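Local coordinates for protein RpfR (Cronobacter turicensis, PDB 6DGG) that belongs to the PAS-domain family, a widespread sensory fold, and holds lauric acid in a pocket between its helices and its antiparallel sheet, at residues N41-F46 against A54-V59; S68-R73 against L83-N88. One frame throughout, in Å; residues are numbered along the deposited sequence.

Contact 1 of 2, residues N41-F46 against A54-V59; sequences NVFTLF and ASRRNV. With DAO (lauric acid), chain B.
Phe-43 sets CG anti to its carbonyl carbon (chi1 -48°), which sends the ring from helix 42-46 against residues 54-59, and Ser-55 holds OG anti to its backbone N (chi1 -170°), at the rim of that ring. Arg-56 CA stands over one ring face, a CH-pi contact with CA 3.9 Å from the centroid of the Phe-43 ring, while Val-42 CG1 packs against the opposite face. Near the ring plane, Phe-43 CE1 comes within 3.3 Å of Ser-55 OG, and Phe-43 CZ meets Val-59 CG2 at 3.8 Å. The aliphatic part of Arg-56 runs on across the aromatic surface, its CG 3.7 Å from Phe-43 CE2. Beyond CG the chain bends at chi3 (25°) and carries the guanidinium past Phe-43 CB toward Thr-44, its plane steeply inclined to the ring. There a water donates to Asn-41 OD1; its unusually short approach to Arg-56 NH1 makes that second link doubtful. The same oxygen caps the N-terminus of helix 42-46, taking a well-aligned bond from Thr-44 N on a lone pair and a weak one from Phe-43 N; Asn-41 ND2 is turned to Asn-18 OD1. On the pocket side, Ser-55 OG donates to lauric acid O1 at 2.7 Å and Asn-58 ND2 to O2 at 3.0 Å. Val-42 CG2 is 3.6 Å from C7 of the lauric acid tail, and C10 lies over one face of the Phe-46 ring, toward its rim. Two nearly antiparallel helices, wedged by one phenylalanine and lining a buried ligand, form part of the helical side of this PAS-domain pocket.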
# COMPACT_ATOMS: atom_id res chain seq x y z
N ASN A 41 0.22 0.58 -10.72
CA ASN A 41 0.67 1.65 -9.84
C ASN A 41 -0.30 1.87 -8.69
O ASN A 41 -1.48 2.18 -8.91
CB ASN A 41 0.87 2.96 -10.61
CG ASN A 41 1.56 3.98 -9.76
OD1 ASN A 41 0.91 4.79 -9.10
ND2 ASN A 41 2.88 3.90 -9.70
N VAL A 42 0.22 1.78 -7.47
CA VAL A 42 -0.63 1.83 -6.28
C VAL A 42 -1.23 3.22 -6.09
O VAL A 42 -2.36 3.36 -5.60
CB VAL A 42 0.19 1.36 -5.07
CG1 VAL A 42 1.17 2.42 -4.59
CG2 VAL A 42 -0.72 0.92 -3.96
N PHE A 43 -0.49 4.27 -6.45
CA PHE A 43 -0.95 5.63 -6.20
C PHE A 43 -2.15 5.97 -7.08
O PHE A 43 -3.17 6.47 -6.60
CB PHE A 43 0.17 6.64 -6.46
CG PHE A 43 1.48 6.28 -5.82
CD1 PHE A 43 1.58 6.12 -4.45
CD2 PHE A 43 2.61 6.10 -6.60
CE1 PHE A 43 2.79 5.80 -3.86
CE2 PHE A 43 3.82 5.79 -6.01
CZ PHE A 43 3.91 5.63 -4.65
N THR A 44 -2.04 5.73 -8.39
CA THR A 44 -3.13 6.12 -9.27
C THR A 44 -4.32 5.18 -9.11
O THR A 44 -5.46 5.58 -9.34
CB THR A 44 -2.65 6.18 -10.72
OG1 THR A 44 -2.20 4.89 -11.12
CG2 THR A 44 -1.51 7.17 -10.86
N LEU A 45 -4.07 3.94 -8.68
CA LEU A 45 -5.15 2.97 -8.55
C LEU A 45 -5.96 3.16 -7.27
O LEU A 45 -7.18 2.97 -7.28
CB LEU A 45 -4.54 1.56 -8.61
CG LEU A 45 -5.45 0.33 -8.65
CD1 LEU A 45 -6.57 0.48 -9.66
CD2 LEU A 45 -4.59 -0.89 -8.99
N PHE A 46 -5.31 3.53 -6.16
CA PHE A 46 -5.97 3.47 -4.85
C PHE A 46 -5.99 4.78 -4.08
O PHE A 46 -6.41 4.78 -2.91
CB PHE A 46 -5.34 2.38 -3.97
CG PHE A 46 -5.47 1.00 -4.53
CD1 PHE A 46 -6.73 0.44 -4.72
CD2 PHE A 46 -4.35 0.26 -4.87
CE1 PHE A 46 -6.86 -0.84 -5.23
CE2 PHE A 46 -4.47 -1.01 -5.38
CZ PHE A 46 -5.73 -1.56 -5.57
N ALA A 54 1.22 13.18 -2.41
CA ALA A 54 1.99 13.11 -1.18
C ALA A 54 2.68 11.76 -1.05
O ALA A 54 3.86 11.68 -0.70
CB ALA A 54 1.07 13.34 0.02
N SER A 55 1.95 10.68 -1.34
CA SER A 55 2.46 9.33 -1.17
C SER A 55 3.61 9.04 -2.12
O SER A 55 4.62 8.45 -1.73
CB SER A 55 1.32 8.35 -1.41
OG SER A 55 1.69 7.03 -1.04
N ARG A 56 3.46 9.44 -3.38
CA ARG A 56 4.52 9.23 -4.36
C ARG A 56 5.81 9.92 -3.91
O ARG A 56 6.90 9.35 -4.03
CB ARG A 56 4.06 9.74 -5.73
CG ARG A 56 4.88 9.25 -6.91
CD ARG A 56 4.18 9.57 -8.25
NE ARG A 56 3.28 10.71 -8.13
CZ ARG A 56 1.96 10.67 -8.35
NH1 ARG A 56 1.35 9.56 -8.72
NH2 ARG A 56 1.25 11.79 -8.20
N ARG A 57 5.70 11.14 -3.39
CA ARG A 57 6.89 11.84 -2.90
C ARG A 57 7.50 11.12 -1.70
O ARG A 57 8.73 11.07 -1.57
CB ARG A 57 6.57 13.29 -2.56
CG ARG A 57 6.23 14.13 -3.77
CD ARG A 57 5.89 15.55 -3.37
NE ARG A 57 5.20 16.25 -4.46
CZ ARG A 57 4.00 16.82 -4.37
NH1 ARG A 57 3.32 16.84 -3.23
NH2 ARG A 57 3.50 17.42 -5.44
N ASN A 58 6.67 10.57 -0.82
CA ASN A 58 7.17 9.81 0.31
C ASN A 58 7.98 8.60 -0.16
O ASN A 58 9.08 8.34 0.33
CB ASN A 58 6.01 9.32 1.18
CG ASN A 58 5.45 10.38 2.08
OD1 ASN A 58 5.82 11.56 1.99
ND2 ASN A 58 4.54 9.98 2.96
N VAL A 59 7.43 7.84 -1.10
CA VAL A 59 8.09 6.62 -1.52
C VAL A 59 9.39 6.94 -2.25
O VAL A 59 10.43 6.33 -1.99
CB VAL A 59 7.14 5.75 -2.36
CG1 VAL A 59 7.87 4.55 -2.96
CG2 VAL A 59 5.96 5.29 -1.50
O1 DAO B . 2.33 7.35 1.61
O2 DAO B . 4.22 7.02 2.63
C1 DAO B . 3.30 6.59 1.88
C2 DAO B . 3.34 5.19 1.25
C3 DAO B . 1.98 4.47 1.38
C4 DAO B . 1.83 3.23 0.47
C5 DAO B . 0.51 2.51 0.78
C6 DAO B . 0.14 1.31 -0.13
C7 DAO B . -1.39 1.35 -0.40
C8 DAO B . -2.08 -0.00 -0.59
C9 DAO B . -3.60 0.23 -0.63
C10 DAO B . -4.41 -0.95 -1.20
C11 DAO B . -4.83 -1.96 -0.13
C12 DAO B . -6.07 -1.50 0.63
O HOH W 1 2.12 7.57 -10.00

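Contact 2 of 2, residues S68-R73 against L83-N88; sequences SYEVER and LFLFRN. With DAO (lauric acid), chain B.
The beta hairpin of strands 69-77 and 80-90, at one edge of the PAS sheet, pairs Tyr-69, Val-71 and Arg-73 with Asn-88, Phe-86 and Phe-84 as antiparallel hydrogen-bonded pairs. Both bonds form at each pair, and Phe-86 N reaches Val-71 O at 2.8 Å. The side chains of these pairs share the pocket face. Asn-88 CB packs over one face of the Tyr-69 ring, 4.0 Å from its centroid, and Val-71 CG1 meets Phe-86 CB at 4.0 Å. Lauric acid C5 lies over the centre of the Phe-86 ring, whose edge touches Arg-73 CB. Arg-73 bends at chi2 (96°) and chi3 (-81°), turning its guanidinium away from strand 80-90 so that NH2 meets lauric acid O1 edge-on at 2.6 Å; its NH1 forms a salt bridge with Glu-51 OE2. Tyr-69 OH donates to O2 at 2.7 Å. On the other face Glu-70 OE1 meets Leu-85 CD1 at 3.5 Å, and Leu-85 CD2 lies over one face of the Arg-87 guanidinium, which hydrogen-bonds to Thr-107 OG1 and Ser-105 O. With a guanidinium and a phenol on its two oxygens, the ligand head group is probably held as a carboxylate, and its chain as an apolar tail against Phe-86.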
# COMPACT_ATOMS: atom_id res chain seq x y z
N SER A 68 12.69 3.44 8.26
CA SER A 68 11.35 2.90 8.42
C SER A 68 10.47 3.92 9.15
O SER A 68 10.93 4.65 10.03
CB SER A 68 11.38 1.59 9.21
OG SER A 68 11.69 1.81 10.57
N TYR A 69 9.19 3.94 8.79
CA TYR A 69 8.32 5.01 9.25
C TYR A 69 6.87 4.56 9.22
O TYR A 69 6.53 3.51 8.66
CB TYR A 69 8.51 6.27 8.39
CG TYR A 69 7.98 6.14 6.96
CD1 TYR A 69 8.73 5.50 5.98
CD2 TYR A 69 6.74 6.67 6.61
CE1 TYR A 69 8.26 5.39 4.67
CE2 TYR A 69 6.26 6.56 5.31
CZ TYR A 69 7.02 5.92 4.35
OH TYR A 69 6.56 5.80 3.06
N GLU A 70 6.01 5.36 9.84
CA GLU A 70 4.58 5.18 9.78
C GLU A 70 3.93 6.40 9.15
O GLU A 70 4.43 7.52 9.26
CB GLU A 70 3.96 4.96 11.17
CG GLU A 70 4.42 3.70 11.84
CD GLU A 70 3.77 3.44 13.18
OE1 GLU A 70 2.78 4.12 13.54
OE2 GLU A 70 4.28 2.53 13.86
N VAL A 71 2.81 6.16 8.47
CA VAL A 71 2.08 7.22 7.80
C VAL A 71 0.61 6.84 7.78
O VAL A 71 0.27 5.65 7.76
CB VAL A 71 2.63 7.44 6.38
CG1 VAL A 71 2.33 6.25 5.49
CG2 VAL A 71 2.08 8.73 5.77
N GLU A 72 -0.26 7.85 7.74
CA GLU A 72 -1.69 7.64 7.56
C GLU A 72 -2.09 8.08 6.16
O GLU A 72 -1.69 9.17 5.70
CB GLU A 72 -2.51 8.38 8.63
CG GLU A 72 -2.20 7.94 10.06
CD GLU A 72 -3.02 8.64 11.12
OE1 GLU A 72 -4.04 9.28 10.78
OE2 GLU A 72 -2.64 8.54 12.30
N ARG A 73 -2.85 7.23 5.47
CA ARG A 73 -3.20 7.46 4.08
C ARG A 73 -4.67 7.11 3.90
O ARG A 73 -5.11 6.04 4.31
CB ARG A 73 -2.35 6.55 3.18
CG ARG A 73 -2.20 6.94 1.74
CD ARG A 73 -0.91 7.70 1.54
NE ARG A 73 -1.11 9.08 1.94
CZ ARG A 73 -0.16 9.94 2.25
NH1 ARG A 73 -0.49 11.17 2.58
NH2 ARG A 73 1.11 9.59 2.26
N LEU A 83 -9.31 5.13 6.03
CA LEU A 83 -8.01 5.61 6.48
C LEU A 83 -7.19 4.44 7.00
O LEU A 83 -7.68 3.66 7.82
CB LEU A 83 -8.19 6.67 7.57
CG LEU A 83 -6.91 7.38 8.03
CD1 LEU A 83 -6.28 8.19 6.91
CD2 LEU A 83 -7.19 8.28 9.22
N PHE A 84 -5.95 4.33 6.55
CA PHE A 84 -5.06 3.26 6.97
C PHE A 84 -3.80 3.84 7.58
O PHE A 84 -3.27 4.85 7.11
CB PHE A 84 -4.63 2.40 5.78
CG PHE A 84 -5.70 1.49 5.30
CD1 PHE A 84 -6.67 1.94 4.43
CD2 PHE A 84 -5.75 0.17 5.73
CE1 PHE A 84 -7.67 1.09 3.99
CE2 PHE A 84 -6.75 -0.68 5.29
CZ PHE A 84 -7.71 -0.22 4.42
N LEU A 85 -3.32 3.18 8.63
CA LEU A 85 -1.96 3.37 9.13
C LEU A 85 -1.08 2.38 8.39
O LEU A 85 -1.32 1.18 8.47
CB LEU A 85 -1.87 3.06 10.62
CG LEU A 85 -0.45 3.09 11.21
CD1 LEU A 85 -0.04 4.52 11.48
CD2 LEU A 85 -0.29 2.25 12.48
N PHE A 86 -0.06 2.88 7.72
CA PHE A 86 0.91 2.03 7.05
C PHE A 86 2.24 2.10 7.79
O PHE A 86 2.75 3.19 8.07
CB PHE A 86 1.07 2.43 5.58
CG PHE A 86 -0.03 1.94 4.72
CD1 PHE A 86 -0.11 0.60 4.36
CD2 PHE A 86 -1.02 2.80 4.26
CE1 PHE A 86 -1.14 0.14 3.56
CE2 PHE A 86 -2.05 2.32 3.47
CZ PHE A 86 -2.10 1.00 3.12
N ARG A 87 2.76 0.93 8.15
CA ARG A 87 4.09 0.79 8.71
C ARG A 87 4.98 0.34 7.55
O ARG A 87 4.78 -0.75 7.01
CB ARG A 87 4.08 -0.27 9.81
CG ARG A 87 2.98 -0.10 10.87
CD ARG A 87 2.74 -1.42 11.61
NE ARG A 87 1.57 -1.40 12.50
CZ ARG A 87 0.31 -1.52 12.09
NH1 ARG A 87 0.01 -1.62 10.80
NH2 ARG A 87 -0.66 -1.52 12.99
N ASN A 88 5.95 1.18 7.18
CA ASN A 88 6.69 1.02 5.93
C ASN A 88 8.17 0.81 6.20
O ASN A 88 8.79 1.54 6.98
CB ASN A 88 6.47 2.26 5.06
CG ASN A 88 5.09 2.29 4.43
OD1 ASN A 88 4.28 1.38 4.61
ND2 ASN A 88 4.82 3.35 3.69
O1 DAO B . 2.33 7.35 1.61
O2 DAO B . 4.22 7.02 2.63
C1 DAO B . 3.30 6.59 1.88
C2 DAO B . 3.34 5.19 1.25
C3 DAO B . 1.98 4.47 1.38
C4 DAO B . 1.83 3.23 0.47
C5 DAO B . 0.51 2.51 0.78
C6 DAO B . 0.14 1.31 -0.13
C7 DAO B . -1.39 1.35 -0.40
C8 DAO B . -2.08 -0.00 -0.59
C9 DAO B . -3.60 0.23 -0.63
C10 DAO B . -4.41 -0.95 -1.20
C11 DAO B . -4.83 -1.96 -0.13
C12 DAO B . -6.07 -1.50 0.63

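Contact 1 closes before contact 2 opens along the chain, and their centres lie 13 Å apart within one PAS domain. Helix 49-65, which supplies residues 54-59, is followed after a short connection by strand 69-77, the edge strand of the hairpin. The two contacts also touch: Ser-55 CA packs 3.7 Å from Arg-73 NH2, and Asn-58 ND2 lies 3.9 Å from Val-71 CG2. Both contacts reach the same lauric acid, one from the helices and one from the sheet. Each carboxyl oxygen receives one hydrogen bond from each contact, so helix and sheet together fix the head group.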